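Local coordinates for lipoprotein (Streptococcus pneumoniae, PDB 3CX3) that binds zinc and probably serves as the surface-anchored solute-binding lipoprotein that captures the metal for an ABC transporter, at residues 12-17 and 54-59; 61-66 and 86-91; 176-181 and 195-200. All coordinates share one frame; numbering follows the deposited sequence.

How the interactions relate
Interactions 1 and 2 belong to one parallel four-stranded sheet, ordered 33-36, 12-15, 61-64, 86-89, and interaction 3 to a second, ordered 198-200, 180-182, 230-232, 252-254. Along the chain the three contacts follow one another without overlap. The centres of interactions 1 and 2 are about 10 Å apart; strands 12-15 and 61-64 are neighbours, and helix 50-58 runs directly into strand 61-64. Interaction 3 lies on the opposite side of the chain's centre, its own centre about 37 Å from that of interaction 1 and about 32 Å from that of interaction 2. This is the two-lobed architecture of metal-binding receptors, with zinc held by His-44, His-120, His-184 and Glu-259 between the lobes.

Interaction 1 (12-17 and 54-59); sequences KIVTSF and AAIYDA
Val-14 meets the end of helix 50-58 through both of its methyls. CG2 lies 3.7 Å from CB of Ala-59 and also approaches the carbonyl of Ala-55, while CG1 makes a looser contact with Ile-56, 4.4 Å from its CG1. Rotation about CA-CB (chi1 178°) explains the division of labour: CG1 is anti to the backbone N, CG2 anti to the carbonyl carbon, and each methyl meets a different part of the helix end. Ala-59, the first residue to leave helical geometry, offers just a methyl, small enough for the chain to pass close to strand 12-15; its CB also sits 3.8 Å from the carbonyl O of Lys-12.

At the margin, Lys-12 NZ lies 4.5 Å from Asp-58 OD1, too far for a salt bridge. Farther out, the strand is held partly by backbone hydrogen bonds to Val-61 and by Asp-60, whose carboxylate takes up Lys-12 N. Phe-62 of the adjoining strand touches both Val-14 and Ile-56, so helix and sheet share one apolar layer. Branched and small aliphatic groups thus join helix to strand by van der Waals contact, and the charged pair probably contributes only weakly, the more so as Arg-35 lies close to Lys-12 NZ.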
# COMPACT_ATOMS: atom_id res chain seq x y z
N LYS A 12 -11.76 -9.99 17.51
CA LYS A 12 -10.55 -9.20 17.72
C LYS A 12 -9.58 -9.47 16.56
O LYS A 12 -9.17 -10.63 16.33
CB LYS A 12 -9.90 -9.53 19.07
CG LYS A 12 -8.89 -8.49 19.56
CD LYS A 12 -8.22 -8.88 20.89
CE LYS A 12 -9.00 -8.32 22.08
NZ LYS A 12 -8.11 -7.86 23.22
N ILE A 13 -9.24 -8.41 15.83
CA ILE A 13 -8.48 -8.53 14.57
C ILE A 13 -7.27 -7.58 14.55
O ILE A 13 -7.41 -6.37 14.67
CB ILE A 13 -9.39 -8.30 13.31
CG1 ILE A 13 -10.30 -9.51 13.06
CG2 ILE A 13 -8.57 -8.01 12.09
CD1 ILE A 13 -11.43 -9.24 12.09
N VAL A 14 -6.09 -8.17 14.43
CA VAL A 14 -4.86 -7.41 14.29
C VAL A 14 -4.44 -7.39 12.82
O VAL A 14 -4.71 -8.31 12.03
CB VAL A 14 -3.76 -7.88 15.27
CG1 VAL A 14 -2.47 -7.09 15.07
CG2 VAL A 14 -4.22 -7.69 16.71
N THR A 15 -3.74 -6.32 12.48
CA THR A 15 -3.60 -5.88 11.12
C THR A 15 -2.22 -5.27 10.97
O THR A 15 -1.74 -4.61 11.89
CB THR A 15 -4.73 -4.91 10.85
OG1 THR A 15 -5.75 -5.60 10.10
CG2 THR A 15 -4.27 -3.67 10.18
N SER A 16 -1.56 -5.51 9.84
CA SER A 16 -0.14 -5.17 9.75
C SER A 16 0.08 -3.68 9.63
O SER A 16 0.68 -3.07 10.54
CB SER A 16 0.60 -5.96 8.67
OG SER A 16 -0.00 -5.85 7.41
N PHE A 17 -0.43 -3.10 8.55
CA PHE A 17 -0.29 -1.67 8.28
C PHE A 17 -1.55 -1.13 7.58
O PHE A 17 -2.52 -1.88 7.45
CB PHE A 17 1.05 -1.36 7.58
CG PHE A 17 1.06 -1.58 6.09
CD1 PHE A 17 0.79 -2.85 5.54
CD2 PHE A 17 1.40 -0.53 5.25
CE1 PHE A 17 0.82 -3.05 4.14
CE2 PHE A 17 1.42 -0.71 3.88
CZ PHE A 17 1.14 -2.00 3.31
N ALA A 54 3.09 -11.22 20.69
CA ALA A 54 2.17 -11.76 21.67
C ALA A 54 0.74 -11.23 21.46
O ALA A 54 -0.23 -11.96 21.66
CB ALA A 54 2.65 -11.47 23.08
N ALA A 55 0.63 -9.96 21.05
CA ALA A 55 -0.64 -9.35 20.67
C ALA A 55 -1.27 -10.03 19.45
O ALA A 55 -2.50 -10.09 19.36
CB ALA A 55 -0.46 -7.87 20.43
N ILE A 56 -0.44 -10.50 18.51
CA ILE A 56 -0.93 -11.31 17.38
C ILE A 56 -1.49 -12.63 17.91
O ILE A 56 -2.66 -12.93 17.72
CB ILE A 56 0.15 -11.60 16.32
CG1 ILE A 56 0.43 -10.37 15.47
CG2 ILE A 56 -0.28 -12.72 15.39
CD1 ILE A 56 1.80 -10.39 14.84
N TYR A 57 -0.63 -13.39 18.58
CA TYR A 57 -1.03 -14.67 19.15
C TYR A 57 -2.25 -14.55 20.07
O TYR A 57 -2.96 -15.51 20.27
CB TYR A 57 0.16 -15.34 19.88
CG TYR A 57 1.24 -15.89 18.96
CD1 TYR A 57 0.91 -16.64 17.83
CD2 TYR A 57 2.58 -15.66 19.23
CE1 TYR A 57 1.90 -17.14 16.98
CE2 TYR A 57 3.60 -16.17 18.37
CZ TYR A 57 3.25 -16.91 17.26
OH TYR A 57 4.24 -17.40 16.42
N ASP A 58 -2.49 -13.35 20.58
CA ASP A 58 -3.62 -13.05 21.45
C ASP A 58 -4.94 -12.74 20.70
O ASP A 58 -6.03 -12.98 21.22
CB ASP A 58 -3.24 -11.86 22.34
CG ASP A 58 -4.32 -11.48 23.33
OD1 ASP A 58 -4.31 -10.29 23.76
OD2 ASP A 58 -5.16 -12.34 23.69
N ALA A 59 -4.83 -12.18 19.50
CA ALA A 59 -5.99 -11.85 18.67
C ALA A 59 -6.74 -13.11 18.24
O ALA A 59 -6.24 -14.22 18.44
CB ALA A 59 -5.53 -11.06 17.43

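Interaction 2 (61-66 and 86-91); sequences VFVYHS and KVLEAS
Lys-86 begins the pairing, accepting a hydrogen bond at its carbonyl O from Phe-62 N (2.8 Å, 165° at the hydrogen). Its aliphatic CG lies against CG2 of Val-61, while the chain bends away to bring NZ to the carbonyl of Lys-84. Val-87 turns to the other side of the sheet, where CG1 lies at the edges of two rings, 4.1 Å from Phe-62 CD2 and 4.0 Å from Tyr-64 CE1. Leu-88 donates its N to Phe-62 O at 2.8 Å and accepts from Tyr-64 N; its CD1 packs on Val-61 CG1. The two strands are parallel neighbours in the four-stranded sheet of an alpha/beta lobe, joined by a helix-free connection, with helix 125-142 over the Leu-88 and Ala-90 side; strand 86-89 forms one edge of the sheet within this chain.

Glu-89 lies across the ring of Tyr-64, its CA over one face in a CH-pi contact. Its CB and CG continue past the phenol, and OE1 is held by His-67. Ala-90 donates its N to Tyr-64 O and has a methyl small enough to fit under helix 125-142. With OG between the backbone N and carbonyl carbon (chi1 65°), Ser-91 folds back on His-65 O, which receives both Ser-91 OG at 2.7 Å, from above the carbonyl plane, and Ser-91 N at 3.0 Å. A water joins Ser-91 OG to Ser-66 OG.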
# COMPACT_ATOMS: atom_id res chain seq x y z
N VAL A 61 -7.88 -13.03 14.89
CA VAL A 61 -7.49 -13.00 13.48
C VAL A 61 -6.33 -12.04 13.27
O VAL A 61 -6.34 -10.93 13.79
CB VAL A 61 -8.68 -12.59 12.56
CG1 VAL A 61 -8.21 -12.34 11.12
CG2 VAL A 61 -9.82 -13.63 12.62
N PHE A 62 -5.33 -12.47 12.50
CA PHE A 62 -4.30 -11.55 12.07
C PHE A 62 -4.17 -11.50 10.55
O PHE A 62 -4.06 -12.53 9.88
CB PHE A 62 -2.96 -11.87 12.71
CG PHE A 62 -1.84 -10.96 12.26
CD1 PHE A 62 -1.84 -9.60 12.63
CD2 PHE A 62 -0.80 -11.45 11.48
CE1 PHE A 62 -0.81 -8.77 12.22
CE2 PHE A 62 0.24 -10.60 11.08
CZ PHE A 62 0.23 -9.27 11.45
N VAL A 63 -4.18 -10.27 10.04
CA VAL A 63 -4.20 -10.02 8.60
C VAL A 63 -3.02 -9.18 8.16
O VAL A 63 -2.85 -8.04 8.62
CB VAL A 63 -5.51 -9.31 8.16
CG1 VAL A 63 -5.51 -9.06 6.68
CG2 VAL A 63 -6.72 -10.15 8.53
N TYR A 64 -2.20 -9.75 7.26
CA TYR A 64 -1.12 -9.00 6.64
C TYR A 64 -1.29 -8.93 5.11
O TYR A 64 -2.24 -9.52 4.57
CB TYR A 64 0.28 -9.50 7.10
CG TYR A 64 0.69 -10.83 6.56
CD1 TYR A 64 0.17 -12.00 7.09
CD2 TYR A 64 1.58 -10.92 5.50
CE1 TYR A 64 0.55 -13.23 6.57
CE2 TYR A 64 1.96 -12.15 4.98
CZ TYR A 64 1.43 -13.29 5.51
OH TYR A 64 1.81 -14.52 4.99
N HIS A 65 -0.42 -8.19 4.43
CA HIS A 65 -0.52 -8.00 2.97
C HIS A 65 0.00 -9.22 2.22
O HIS A 65 -0.76 -9.85 1.49
CB HIS A 65 0.17 -6.70 2.54
CG HIS A 65 0.27 -6.50 1.05
ND1 HIS A 65 -0.82 -6.29 0.24
CD2 HIS A 65 1.36 -6.42 0.23
CE1 HIS A 65 -0.43 -6.13 -1.02
NE2 HIS A 65 0.89 -6.18 -1.05
N SER A 66 1.28 -9.55 2.42
CA SER A 66 1.99 -10.49 1.53
C SER A 66 3.28 -11.02 2.10
O SER A 66 3.97 -10.33 2.85
CB SER A 66 2.32 -9.78 0.21
OG SER A 66 3.15 -10.56 -0.61
N LYS A 86 -6.20 -17.06 13.16
CA LYS A 86 -6.26 -17.29 11.74
C LYS A 86 -5.32 -16.26 11.16
O LYS A 86 -5.52 -15.06 11.34
CB LYS A 86 -7.69 -17.09 11.24
CG LYS A 86 -8.75 -17.41 12.30
CD LYS A 86 -8.54 -18.80 12.95
CE LYS A 86 -9.69 -19.18 13.90
NZ LYS A 86 -9.68 -18.46 15.23
N VAL A 87 -4.25 -16.73 10.53
CA VAL A 87 -3.29 -15.84 9.91
C VAL A 87 -3.68 -15.77 8.45
O VAL A 87 -3.78 -16.79 7.78
CB VAL A 87 -1.81 -16.32 10.08
CG1 VAL A 87 -0.82 -15.21 9.75
CG2 VAL A 87 -1.55 -16.81 11.49
N LEU A 88 -3.91 -14.55 7.97
CA LEU A 88 -4.47 -14.34 6.62
C LEU A 88 -3.60 -13.44 5.74
O LEU A 88 -3.40 -12.26 6.05
CB LEU A 88 -5.92 -13.82 6.72
CG LEU A 88 -6.88 -14.77 7.48
CD1 LEU A 88 -8.26 -14.19 7.64
CD2 LEU A 88 -6.97 -16.14 6.80
N GLU A 89 -3.09 -14.00 4.64
CA GLU A 89 -2.30 -13.24 3.65
C GLU A 89 -3.29 -12.72 2.63
O GLU A 89 -3.86 -13.49 1.86
CB GLU A 89 -1.20 -14.10 3.01
CG GLU A 89 -0.13 -13.31 2.24
CD GLU A 89 0.69 -14.14 1.19
OE1 GLU A 89 1.88 -13.88 0.99
OE2 GLU A 89 0.15 -15.05 0.56
N ALA A 90 -3.51 -11.40 2.64
CA ALA A 90 -4.62 -10.78 1.94
C ALA A 90 -4.42 -10.71 0.45
O ALA A 90 -5.39 -10.58 -0.30
CB ALA A 90 -4.91 -9.39 2.51
N SER A 91 -3.16 -10.81 0.00
CA SER A 91 -2.87 -10.82 -1.42
C SER A 91 -2.59 -12.21 -1.93
O SER A 91 -2.06 -12.37 -3.03
CB SER A 91 -1.66 -9.92 -1.73
OG SER A 91 -0.47 -10.42 -1.15
O HOH W 1 1.42 -12.05 -2.27

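Interaction 3 (176-181 and 195-200)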
# COMPACT_ATOMS: atom_id res chain seq x y z
N THR A 176 -0.05 15.11 -21.20
CA THR A 176 0.90 16.17 -20.82
C THR A 176 2.12 15.39 -20.32
O THR A 176 2.70 15.65 -19.26
CB THR A 176 0.36 17.19 -19.79
OG1 THR A 176 -1.04 17.41 -20.00
CG2 THR A 176 1.08 18.52 -19.92
N GLN A 177 2.47 14.39 -21.13
CA GLN A 177 3.61 13.48 -20.94
C GLN A 177 3.89 12.78 -19.59
O GLN A 177 4.53 13.33 -18.69
CB GLN A 177 4.90 14.01 -21.64
CG GLN A 177 5.14 15.53 -21.63
CD GLN A 177 6.15 15.98 -20.57
OE1 GLN A 177 6.69 17.09 -20.65
NE2 GLN A 177 6.40 15.13 -19.58
N LYS A 178 3.30 11.57 -19.48
CA LYS A 178 3.87 10.32 -18.88
C LYS A 178 4.62 10.24 -17.51
O LYS A 178 4.06 9.77 -16.52
CB LYS A 178 4.74 9.61 -19.93
CG LYS A 178 5.82 10.52 -20.53
CD LYS A 178 7.11 9.80 -20.86
CE LYS A 178 8.11 10.77 -21.49
NZ LYS A 178 8.63 11.79 -20.53
N THR A 179 5.89 10.63 -17.51
CA THR A 179 6.84 10.29 -16.45
C THR A 179 6.62 11.05 -15.15
O THR A 179 6.22 12.22 -15.17
CB THR A 179 8.29 10.55 -16.89
OG1 THR A 179 8.38 10.54 -18.31
CG2 THR A 179 9.21 9.48 -16.35
N PHE A 180 6.89 10.38 -14.02
CA PHE A 180 7.00 11.04 -12.71
C PHE A 180 8.07 10.41 -11.82
O PHE A 180 8.46 9.27 -12.02
CB PHE A 180 5.63 11.16 -11.99
CG PHE A 180 4.95 9.85 -11.72
CD1 PHE A 180 4.32 9.14 -12.76
CD2 PHE A 180 4.90 9.33 -10.43
CE1 PHE A 180 3.68 7.92 -12.51
CE2 PHE A 180 4.26 8.11 -10.19
CZ PHE A 180 3.64 7.40 -11.24
N VAL A 181 8.56 11.19 -10.86
CA VAL A 181 9.54 10.68 -9.87
C VAL A 181 9.14 10.85 -8.41
O VAL A 181 8.76 11.95 -7.94
CB VAL A 181 11.03 11.11 -10.18
CG1 VAL A 181 11.10 12.27 -11.13
CG2 VAL A 181 11.82 11.39 -8.91
N GLY A 195 -0.74 3.96 -18.15
CA GLY A 195 0.12 4.31 -19.28
C GLY A 195 1.32 5.14 -18.88
O GLY A 195 2.27 5.28 -19.65
N LEU A 196 1.27 5.71 -17.67
CA LEU A 196 2.38 6.43 -17.11
C LEU A 196 3.56 5.49 -16.88
O LEU A 196 3.40 4.26 -16.85
CB LEU A 196 1.99 7.04 -15.76
CG LEU A 196 0.65 7.78 -15.65
CD1 LEU A 196 0.33 8.01 -14.19
CD2 LEU A 196 0.69 9.11 -16.41
N ASN A 197 4.75 6.08 -16.75
CA ASN A 197 5.90 5.35 -16.25
C ASN A 197 6.53 6.15 -15.11
O ASN A 197 6.58 7.38 -15.17
CB ASN A 197 6.92 5.04 -17.35
CG ASN A 197 7.69 6.24 -17.78
OD1 ASN A 197 7.15 7.15 -18.41
ND2 ASN A 197 8.99 6.26 -17.46
N GLN A 198 6.96 5.45 -14.07
CA GLN A 198 7.55 6.11 -12.92
C GLN A 198 9.02 5.85 -12.72
O GLN A 198 9.61 4.97 -13.34
CB GLN A 198 6.80 5.74 -11.62
CG GLN A 198 6.58 4.28 -11.40
CD GLN A 198 7.79 3.57 -10.87
OE1 GLN A 198 8.36 3.95 -9.84
NE2 GLN A 198 8.19 2.51 -11.56
N LEU A 199 9.61 6.65 -11.84
CA LEU A 199 10.94 6.38 -11.31
C LEU A 199 10.94 6.69 -9.82
O LEU A 199 10.49 7.78 -9.37
CB LEU A 199 12.02 7.17 -12.06
CG LEU A 199 13.48 6.94 -11.65
CD1 LEU A 199 13.99 5.56 -12.09
CD2 LEU A 199 14.37 8.02 -12.23
N GLY A 200 11.41 5.72 -9.04
CA GLY A 200 11.59 5.95 -7.62
C GLY A 200 13.02 6.34 -7.32
O GLY A 200 13.96 5.81 -7.94
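Phe-180 carries its ring between the backbone N and the carbonyl carbon (chi1 59°), a position that turns the ring toward Leu-196 and Gln-198. The backbone of Gln-198 sets CB over the ring, and a chi1 of 50° carries CG away from it. The result is a CH-pi contact: Gln-198 CB stands 3.8 Å from the ring centroid, displaced toward the rim near CZ and CE2, while the amide leads away from the ring and the side chain touches Ser-188 and Thr-185. Leu-196 approaches the same ring from another quarter. Its CB lies at the edge, in the ring plane, and its CD1 is 3.7 Å from CE1; the two side chains meet at about a right angle. A flat aromatic suits this place because it accepts a methylene on its face and a leucine at its rim, while Ala-191 of helix 188-193 and Leu-279 of helix 268-281 pack around it.

The backbones pair in parallel as the two strands of a beta-alpha-beta unit, with helix 188-193 as the crossover between strands 180-182 and 198-200. Phe-180 N donates to Asn-197 O at 3.2 Å, in the carbonyl plane, and Leu-199 N returns the bond to Phe-180 O at 2.9 Å. Asn-197 O also receives a CA-H...O contact from Thr-179.

On the opposite side of the pair, Val-181 and Leu-199 form a loose aliphatic contact, and Leu-199 is covered by Ile-218 and Phe-221 of helix 213-224. Toward the N-terminal ends of the segments, Lys-178 and Asn-197 point the same way, with the aliphatic CD of the lysine 3.6 Å from Asn-197 OD1. Within its own segment Lys-178 NZ donates to Thr-179 OG1 at 2.6 Å, while Thr-179 CG2 packs against Asn-197 ND2.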